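Beta-N-acetylhexosaminidase (Mycobacterium smegmatis, PDB 4YYF) probably hydrolyses terminal non-reducing N-acetyl-D-hexosamine residues from N-acetyl-beta-D-hexosaminides, as a member of glycosyl hydrolase family 3. Local coordinates at residues I71-W76 / S80-G85; S111-L116 / R144-L149; V159-A164 / L233-T238. The protein carries 1 engineered substitution. All coordinates share one frame; numbering follows the deposited sequence. Where two conformers were deposited one is given.

Interaction 1: residues I71-W76 / S80-G85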
loop_
_atom_site.group_PDB
_atom_site.type_symbol
_atom_site.label_atom_id
_atom_site.label_comp_id
_atom_site.label_asym_id
_atom_site.label_seq_id
_atom_site.Cartn_x
_atom_site.Cartn_y
_atom_site.Cartn_z
ATOM N N ILE A 71 -3.516 -7.389 -7.822
ATOM C CA ILE A 71 -2.382 -7.279 -8.726
ATOM C C ILE A 71 -1.944 -5.823 -8.775
ATOM O O ILE A 71 -2.765 -4.920 -8.606
ATOM C CB ILE A 71 -2.714 -7.783 -10.147
ATOM C CG1 ILE A 71 -3.930 -7.047 -10.708
ATOM C CG2 ILE A 71 -2.926 -9.312 -10.129
ATOM C CD1 ILE A 71 -4.193 -7.337 -12.200
HETATM N N MSE A 72 -0.651 -5.591 -8.985
HETATM C CA MSE A 72 -0.152 -4.230 -9.037
HETATM C C MSE A 72 0.402 -3.905 -10.423
HETATM O O MSE A 72 1.099 -4.712 -11.038
HETATM C CB MSE A 72 0.935 -3.983 -7.992
HETATM C CG MSE A 72 1.363 -2.523 -7.966
HETATM SE SE MSE A 72 2.823 -2.192 -6.748
HETATM C CE MSE A 72 2.921 -0.249 -6.900
ATOM N N ILE A 73 0.080 -2.707 -10.893
ATOM C CA ILE A 73 0.595 -2.188 -12.145
ATOM C C ILE A 73 1.812 -1.335 -11.800
ATOM O O ILE A 73 1.730 -0.449 -10.952
ATOM C CB ILE A 73 -0.446 -1.276 -12.816
ATOM C CG1 ILE A 73 -1.783 -2.009 -13.007
ATOM C CG2 ILE A 73 0.070 -0.733 -14.133
ATOM C CD1 ILE A 73 -1.701 -3.267 -13.849
ATOM N N GLY A 74 2.941 -1.574 -12.461
ATOM C CA GLY A 74 4.128 -0.778 -12.201
ATOM C C GLY A 74 4.854 -0.400 -13.464
ATOM O O GLY A 74 4.346 -0.625 -14.566
ATOM N N SER A 75 6.055 0.157 -13.320
ATOM C CA SER A 75 6.876 0.498 -14.481
ATOM C C SER A 75 7.224 -0.745 -15.314
ATOM O O SER A 75 7.523 -0.642 -16.496
ATOM C CB SER A 75 8.156 1.210 -14.043
ATOM O OG SER A 75 8.850 0.420 -13.103
ATOM N N TRP A 76 7.166 -1.915 -14.685
ATOM C CA TRP A 76 7.481 -3.190 -15.335
ATOM C C TRP A 76 6.272 -3.747 -16.104
ATOM O O TRP A 76 6.349 -4.813 -16.703
ATOM C CB TRP A 76 7.911 -4.207 -14.263
ATOM C CG TRP A 76 6.836 -4.397 -13.244
ATOM C CD1 TRP A 76 5.796 -5.275 -13.306
ATOM C CD2 TRP A 76 6.673 -3.665 -12.020
ATOM N NE1 TRP A 76 4.993 -5.135 -12.198
ATOM C CE2 TRP A 76 5.510 -4.155 -11.394
ATOM C CE3 TRP A 76 7.398 -2.643 -11.398
ATOM C CZ2 TRP A 76 5.054 -3.659 -10.169
ATOM C CZ3 TRP A 76 6.944 -2.152 -10.182
ATOM C CH2 TRP A 76 5.785 -2.659 -9.580
ATOM N N SER A 80 -0.967 -2.024 -22.085
ATOM C CA SER A 80 -2.027 -2.276 -23.059
ATOM C C SER A 80 -3.183 -3.056 -22.436
ATOM O O SER A 80 -4.318 -2.940 -22.888
ATOM C CB SER A 80 -1.488 -2.987 -24.302
ATOM O OG SER A 80 -0.957 -4.239 -23.944
HETATM N N MSE A 81 -2.912 -3.836 -21.389
HETATM C CA MSE A 81 -3.982 -4.587 -20.722
HETATM C C MSE A 81 -5.062 -3.679 -20.122
HETATM O O MSE A 81 -6.185 -4.125 -19.866
HETATM C CB MSE A 81 -3.410 -5.505 -19.634
HETATM C CG MSE A 81 -2.679 -4.754 -18.507
HETATM SE SE MSE A 81 -1.968 -5.984 -17.142
HETATM C CE MSE A 81 -3.656 -6.638 -16.493
ATOM N N LEU A 82 -4.735 -2.409 -19.889
ATOM C CA LEU A 82 -5.713 -1.476 -19.314
ATOM C C LEU A 82 -6.669 -0.900 -20.346
ATOM O O LEU A 82 -7.725 -0.360 -19.986
ATOM C CB LEU A 82 -5.013 -0.309 -18.614
ATOM C CG LEU A 82 -3.993 -0.699 -17.569
ATOM C CD1 LEU A 82 -3.329 0.553 -17.018
ATOM C CD2 LEU A 82 -4.680 -1.500 -16.473
ATOM N N THR A 83 -6.297 -0.975 -21.620
ATOM C CA THR A 83 -7.127 -0.389 -22.669
ATOM C C THR A 83 -7.657 -1.395 -23.683
ATOM O O THR A 83 -8.466 -1.029 -24.539
ATOM C CB THR A 83 -6.398 0.745 -23.439
ATOM O OG1 THR A 83 -5.204 0.233 -24.040
ATOM C CG2 THR A 83 -6.038 1.893 -22.505
ATOM N N ASP A 84 -7.203 -2.648 -23.620
ATOM C CA ASP A 84 -7.596 -3.603 -24.670
ATOM C C ASP A 84 -8.667 -4.591 -24.211
ATOM O O ASP A 84 -9.010 -5.521 -24.931
ATOM C CB ASP A 84 -6.390 -4.348 -25.273
ATOM C CG ASP A 84 -5.708 -5.287 -24.278
ATOM O OD1 ASP A 84 -6.277 -5.564 -23.192
ATOM O OD2 ASP A 84 -4.583 -5.760 -24.584
ATOM N N GLY A 85 -9.191 -4.385 -23.011
ATOM C CA GLY A 85 -10.256 -5.235 -22.493
ATOM C C GLY A 85 -9.769 -6.388 -21.638
ATOM O O GLY A 85 -10.569 -7.080 -21.003
#

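Interaction 2: residues S111-L116 / R144-L149. With ACT (acetate ion), chain E.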
loop_
_atom_site.group_PDB
_atom_site.type_symbol
_atom_site.label_atom_id
_atom_site.label_comp_id
_atom_site.label_asym_id
_atom_site.label_seq_id
_atom_site.Cartn_x
_atom_site.Cartn_y
_atom_site.Cartn_z
ATOM N N SER A 111 4.495 8.325 -11.481
ATOM C CA SER A 111 3.236 8.487 -12.191
ATOM C C SER A 111 3.148 7.413 -13.270
ATOM O O SER A 111 3.265 7.701 -14.463
ATOM C CB SER A 111 3.187 9.886 -12.799
ATOM O OG SER A 111 1.899 10.209 -13.285
ATOM N N ARG A 112 2.944 6.168 -12.845
ATOM C CA ARG A 112 3.016 5.034 -13.770
ATOM C C ARG A 112 1.935 5.069 -14.858
ATOM O O ARG A 112 2.083 4.436 -15.893
ATOM C CB ARG A 112 2.960 3.709 -12.997
ATOM C CG ARG A 112 4.007 3.583 -11.875
ATOM C CD ARG A 112 5.409 4.006 -12.320
ATOM N NE ARG A 112 6.421 3.760 -11.282
ATOM C CZ ARG A 112 7.425 4.583 -10.991
ATOM N NH1 ARG A 112 7.571 5.722 -11.650
ATOM N NH2 ARG A 112 8.288 4.266 -10.035
ATOM N N LEU A 113 0.864 5.833 -14.639
ATOM C CA LEU A 113 -0.204 5.927 -15.643
ATOM C C LEU A 113 -0.166 7.203 -16.502
ATOM O O LEU A 113 -1.076 7.448 -17.310
ATOM C CB LEU A 113 -1.569 5.778 -14.971
ATOM C CG LEU A 113 -1.780 4.485 -14.173
ATOM C CD1 LEU A 113 -3.175 4.486 -13.536
ATOM C CD2 LEU A 113 -1.592 3.262 -15.074
ATOM N N ALA A 114 0.888 7.998 -16.357
ATOM C CA ALA A 114 0.975 9.301 -17.046
ATOM C C ALA A 114 0.767 9.250 -18.558
ATOM O O ALA A 114 0.236 10.193 -19.147
ATOM C CB ALA A 114 2.285 10.013 -16.718
ATOM N N SER A 115 1.197 8.164 -19.193
ATOM C CA SER A 115 1.081 8.055 -20.648
ATOM C C SER A 115 -0.386 7.984 -21.070
ATOM O O SER A 115 -0.740 8.336 -22.203
ATOM C CB SER A 115 1.842 6.827 -21.159
ATOM O OG SER A 115 1.323 5.653 -20.567
ATOM N N LEU A 116 -1.239 7.547 -20.143
ATOM C CA LEU A 116 -2.668 7.385 -20.418
ATOM C C LEU A 116 -3.534 8.466 -19.782
ATOM O O LEU A 116 -4.582 8.822 -20.310
ATOM C CB LEU A 116 -3.151 6.006 -19.939
ATOM C CG LEU A 116 -2.609 4.787 -20.689
ATOM C CD1 LEU A 116 -2.917 3.507 -19.909
ATOM C CD2 LEU A 116 -3.200 4.693 -22.079
ATOM N N ARG A 144 -10.881 9.514 -11.456
ATOM C CA ARG A 144 -11.871 9.042 -12.416
ATOM C C ARG A 144 -11.173 8.432 -13.616
ATOM O O ARG A 144 -11.626 7.423 -14.149
ATOM C CB ARG A 144 -12.795 10.184 -12.846
ATOM C CG ARG A 144 -13.774 10.597 -11.758
ATOM C CD ARG A 144 -14.465 11.901 -12.081
ATOM N NE ARG A 144 -15.431 12.258 -11.037
ATOM C CZ ARG A 144 -16.004 13.445 -10.916
ATOM N NH1 ARG A 144 -15.701 14.412 -11.775
ATOM N NH2 ARG A 144 -16.872 13.671 -9.929
ATOM N N LYS A 145 -10.063 9.040 -14.035
ATOM C CA LYS A 145 -9.298 8.524 -15.171
ATOM C C LYS A 145 -8.702 7.163 -14.840
ATOM O O LYS A 145 -8.631 6.293 -15.704
ATOM C CB LYS A 145 -8.220 9.518 -15.622
ATOM C CG LYS A 145 -8.762 10.759 -16.326
ATOM C CD LYS A 145 -7.655 11.792 -16.523
ATOM C CE LYS A 145 -8.169 13.089 -17.120
ATOM N NZ LYS A 145 -7.044 14.040 -17.449
HETATM N N MSE A 146 -8.292 6.973 -13.586
HETATM C CA MSE A 146 -7.834 5.657 -13.120
HETATM C C MSE A 146 -8.943 4.609 -13.077
HETATM O O MSE A 146 -8.734 3.464 -13.466
HETATM C CB MSE A 146 -7.211 5.767 -11.712
HETATM C CG MSE A 146 -5.888 6.480 -11.701
HETATM SE SE MSE A 146 -5.254 6.617 -9.861
HETATM C CE MSE A 146 -4.969 8.560 -9.804
ATOM N N ARG A 147 -10.114 5.001 -12.581
ATOM C CA ARG A 147 -11.275 4.117 -12.567
ATOM C C ARG A 147 -11.618 3.635 -13.974
ATOM O O ARG A 147 -11.929 2.465 -14.162
ATOM C CB ARG A 147 -12.503 4.831 -12.001
ATOM C CG ARG A 147 -12.465 5.173 -10.514
ATOM C CD ARG A 147 -12.339 3.954 -9.611
ATOM N NE ARG A 147 -13.368 2.921 -9.774
ATOM C CZ ARG A 147 -14.629 3.019 -9.360
ATOM N NH1 ARG A 147 -15.071 4.155 -8.825
ATOM N NH2 ARG A 147 -15.463 1.990 -9.525
ATOM N N ASP A 148 -11.585 4.541 -14.953
ATOM C CA ASP A 148 -11.854 4.179 -16.354
ATOM C C ASP A 148 -10.922 3.063 -16.833
ATOM O O ASP A 148 -11.278 2.247 -17.695
ATOM C CB ASP A 148 -11.675 5.388 -17.273
ATOM C CG ASP A 148 -12.969 6.114 -17.560
ATOM O OD1 ASP A 148 -14.049 5.473 -17.535
ATOM O OD2 ASP A 148 -12.900 7.333 -17.841
ATOM N N LEU A 149 -9.726 3.026 -16.263
ATOM C CA LEU A 149 -8.735 2.023 -16.645
ATOM C C LEU A 149 -8.819 0.760 -15.798
ATOM O O LEU A 149 -8.034 -0.168 -15.989
ATOM C CB LEU A 149 -7.317 2.615 -16.557
ATOM C CG LEU A 149 -7.014 3.779 -17.501
ATOM C CD1 LEU A 149 -5.654 4.396 -17.169
ATOM C CD2 LEU A 149 -7.017 3.310 -18.960
HETATM C C ACT E . -5.501 15.736 -14.502
HETATM O O ACT E . -6.412 15.147 -15.125
HETATM O OXT ACT E . -4.337 15.399 -14.804
HETATM C CH3 ACT E . -5.796 16.759 -13.446
#

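Interaction 3: residues V159-A164 / L233-T238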
loop_
_atom_site.group_PDB
_atom_site.type_symbol
_atom_site.label_atom_id
_atom_site.label_comp_id
_atom_site.label_asym_id
_atom_site.label_seq_id
_atom_site.Cartn_x
_atom_site.Cartn_y
_atom_site.Cartn_z
ATOM N N VAL A 159 2.315 10.889 2.736
ATOM C CA VAL A 159 2.141 11.845 3.828
ATOM C C VAL A 159 3.455 12.053 4.568
ATOM O O VAL A 159 3.510 12.755 5.584
ATOM C CB VAL A 159 1.006 11.430 4.799
ATOM C CG1 VAL A 159 -0.348 11.389 4.066
ATOM C CG2 VAL A 159 1.311 10.083 5.422
ATOM N N ASP A 160 4.522 11.464 4.036
ATOM C CA ASP A 160 5.865 11.757 4.517
ATOM C C ASP A 160 6.137 13.254 4.518
ATOM O O ASP A 160 5.695 13.988 3.628
ATOM C CB ASP A 160 6.919 11.062 3.651
ATOM C CG ASP A 160 6.798 9.555 3.672
ATOM O OD1 ASP A 160 6.451 8.989 4.736
ATOM O OD2 ASP A 160 7.042 8.929 2.612
ATOM N N VAL A 161 6.871 13.698 5.534
ATOM C CA VAL A 161 7.182 15.102 5.734
ATOM C C VAL A 161 8.680 15.254 5.526
ATOM O O VAL A 161 9.458 14.550 6.165
ATOM C CB VAL A 161 6.830 15.499 7.183
ATOM C CG1 VAL A 161 7.201 16.931 7.455
ATOM C CG2 VAL A 161 5.337 15.246 7.447
ATOM N N THR A 162 9.100 16.150 4.632
ATOM C CA THR A 162 10.530 16.302 4.374
ATOM C C THR A 162 10.878 17.613 3.690
ATOM O O THR A 162 10.035 18.244 3.044
ATOM C CB THR A 162 11.076 15.156 3.481
ATOM O OG1 THR A 162 12.508 15.163 3.507
ATOM C CG2 THR A 162 10.631 15.338 2.050
ATOM N N ASP A 163 12.142 17.994 3.823
ATOM C CA ASP A 163 12.692 19.139 3.102
ATOM C C ASP A 163 13.846 18.717 2.189
ATOM O O ASP A 163 14.598 19.565 1.693
ATOM C CB ASP A 163 13.181 20.199 4.089
ATOM C CG ASP A 163 14.134 19.629 5.123
ATOM O OD1 ASP A 163 14.622 18.491 4.941
ATOM O OD2 ASP A 163 14.402 20.323 6.124
ATOM N N ALA A 164 13.989 17.411 1.984
ATOM C CA ALA A 164 15.060 16.880 1.133
ATOM C C ALA A 164 14.979 17.412 -0.298
ATOM O O ALA A 164 13.912 17.822 -0.761
ATOM C CB ALA A 164 15.030 15.362 1.130
ATOM N N LEU A 233 4.219 11.847 12.317
ATOM C CA LEU A 233 2.987 11.104 12.579
ATOM C C LEU A 233 1.764 12.009 12.597
ATOM O O LEU A 233 0.634 11.529 12.619
ATOM C CB LEU A 233 3.083 10.337 13.911
ATOM C CG LEU A 233 3.907 9.053 13.829
ATOM C CD1 LEU A 233 4.223 8.492 15.208
ATOM C CD2 LEU A 233 3.186 8.007 12.981
ATOM N N VAL A 234 1.991 13.320 12.604
ATOM C CA VAL A 234 0.882 14.275 12.712
ATOM C C VAL A 234 -0.231 14.109 11.649
ATOM O O VAL A 234 -1.413 14.099 12.006
ATOM C CB VAL A 234 1.390 15.740 12.822
ATOM C CG1 VAL A 234 0.241 16.726 12.740
ATOM C CG2 VAL A 234 2.152 15.921 14.135
ATOM N N PRO A 235 0.130 13.962 10.355
ATOM C CA PRO A 235 -0.920 13.810 9.337
ATOM C C PRO A 235 -1.850 12.606 9.560
ATOM O O PRO A 235 -3.048 12.704 9.281
ATOM C CB PRO A 235 -0.116 13.631 8.036
ATOM C CG PRO A 235 1.161 14.375 8.291
ATOM C CD PRO A 235 1.468 14.108 9.739
ATOM N N TYR A 236 -1.316 11.491 10.048
ATOM C CA TYR A 236 -2.138 10.304 10.286
ATOM C C TYR A 236 -3.248 10.542 11.311
ATOM O O TYR A 236 -4.295 9.906 11.247
ATOM C CB TYR A 236 -1.274 9.116 10.730
ATOM C CG TYR A 236 -0.299 8.640 9.676
ATOM C CD1 TYR A 236 -0.685 7.725 8.707
ATOM C CD2 TYR A 236 1.013 9.107 9.650
ATOM C CE1 TYR A 236 0.207 7.285 7.736
ATOM C CE2 TYR A 236 1.912 8.675 8.674
ATOM C CZ TYR A 236 1.497 7.762 7.728
ATOM O OH TYR A 236 2.386 7.321 6.761
ATOM N N ARG A 237 -3.017 11.459 12.248
ATOM C CA ARG A 237 -3.984 11.706 13.319
ATOM C C ARG A 237 -5.360 12.082 12.800
ATOM O O ARG A 237 -6.362 11.705 13.389
ATOM C CB ARG A 237 -3.512 12.813 14.253
ATOM C CG ARG A 237 -2.230 12.544 15.010
ATOM C CD ARG A 237 -1.863 13.819 15.745
ATOM N NE ARG A 237 -0.572 13.775 16.427
ATOM C CZ ARG A 237 -0.025 14.829 17.029
ATOM N NH1 ARG A 237 1.147 14.722 17.639
ATOM N NH2 ARG A 237 -0.656 15.996 17.018
ATOM N N THR A 238 -5.415 12.840 11.710
ATOM C CA THR A 238 -6.710 13.187 11.130
ATOM C C THR A 238 -7.050 12.368 9.883
ATOM O O THR A 238 -8.213 12.069 9.644
ATOM C CB THR A 238 -6.854 14.691 10.832
ATOM O OG1 THR A 238 -5.838 15.091 9.923
ATOM C CG2 THR A 238 -6.725 15.505 12.109
HETATM O O HOH W 1 4.537 8.999 6.604
#

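Interaction 1: residues I71-W76 / S80-G85
Ile73 and Ile71 reach across to Met81 and Leu82, and the contact is wholly apolar. Both Met residues of these segments are selenomethionine. CD1 of Ile73 serves two partners. Ile73 CD1 lies 4.3 Å from Met81 SE. Leu82 CD2 is equally near it. Both torsions of Ile73 are near -60° (chi1 -55°, chi2 -59°), which turns CD1 out to the loop. Ile71 adds a lighter touch, with its CD1 4.4 Å from CE of Met81. The Met81 chain runs straight as far as SE and then bends (chi3 -65°), so CE swings to the Ile71 side while SE faces Ile73. Strand 70-73 is one of the parallel strands of the TIM-type barrel of this family, and 80-85 belongs to the loop that leads from it to helix 86-93. All four touching residues are buried, and two helices enclose this side. Ile71 also touches Val62 and Val63 of helix 56-66, and Leu87 of helix 86-93 packs on Ile71, Met81 and Leu82. The other side of the loop faces solvent. Ser80, Thr83 and Asp84 are exposed there and do not touch the strand. Gly85 takes the N-cap position of helix 86-93.

Interaction 2: residues S111-L116 / R144-L149
Leu113 and Leu149 both place CG anti to the carbonyl carbon (chi1 -57° and -63°), and this sends their branches toward the opposite segment. The parts joined belong to the TIM-type barrel of the family: the turn after strand 110-111, with the start of helix 114-117, and the C-terminal end of helix 132-148. A type I turn from Ser111 to Ala114 leads into the short helix, with Leu113 as its N-cap residue. CD1 of Leu113 meets the flank of Met146, a selenomethionine, 3.8 Å from its CG. The two side chains cross at about a right angle. Leu149 CD1 touches two leucines. Leu149 CD1 is 4.4 Å from Leu113 CD1. Leu116 CD1 is nearer to Leu149 CD1, at 4.0 Å. The Leu113 and Met146 end is buried, and Val103 of strand 100-107 also packs on Leu113. Leu116 sits at the exposed end. Behind the turn, Glu105 OE2 accepts from Leu113 N, and its OE1 hydrogen-bonds Ser111 OG. On the solvent side Lys145 stretches out fully beyond CG toward an acetate ion, probably from the crystallisation liquor. Arg142 NH1 also bonds to the ion. Lys145 NZ donates to acetate O at 2.7 Å.

Interaction 3: residues V159-A164 / L233-T238
Val159 and Tyr236 meet obliquely, with one methyl of the valine set against the phenol end of the tyrosine. CG2 of Val159 is 3.3 Å from both CZ and OH of Tyr236. The methyl approaches at a slant, and Val159 CG2 is farther from Tyr236 CE2, at 3.6 Å. In Val159 (chi1 -62°) CG2 stands between the backbone N and the carbonyl carbon, and from there it is directed at the tyrosine. Pro235 covers the next part of the same valine. Pro235 CB lies 4.1 Å from Val159 CB. Pro235 CG is 3.9 Å from Val159 O. Val161 extends the apolar patch, with Val161 CG2 4.3 Å from Pro235 CG. The polar side is bridged by water. One water is hydrogen-bonded to Tyr236 OH and Asp160 OD1, 2.7 Å from each. The aspartate begins by pointing away from the helix, yet its carboxylate comes back close enough for this bridge. His204 and the backbone N of His208 also bond to that carboxylate, which would restrict its rotation. Both histidines lie in the KHFPGHG sequence (Lys203 to Gly209) characteristic of family 3 hexosaminidases of the NagZ type. Within the TIM-type barrel, the contact joins the loop after strand 153-154 to the start of helix 234-239. Helix 179-196 packs on it through Val182 and Ala186, and strand 199-205 adds Leu202 and Phe205, whose ring meets Tyr236 edge-to-face.

Overall arrangement
From the N terminus the three contacts come in series, so none nests in or crosses another. Interaction 1 closes a very short loop just after strand 70-73. Interaction 2 encloses 27 residues, 20 of them helical, and ties the turn after strand 110-111 to the end of helix 132-148. Interaction 3 closes the longest loop, from the segment after strand 153-154 to helix 234-239. Interactions 1 and 2 touch: Leu82 packs on Leu113 and on the backbone of Leu149, and Thr83 on Leu116 and Leu149. Interaction 3 lies apart, its nearest atoms about 14 Å from either, and on the opposite side of the chain's centre from interaction 1.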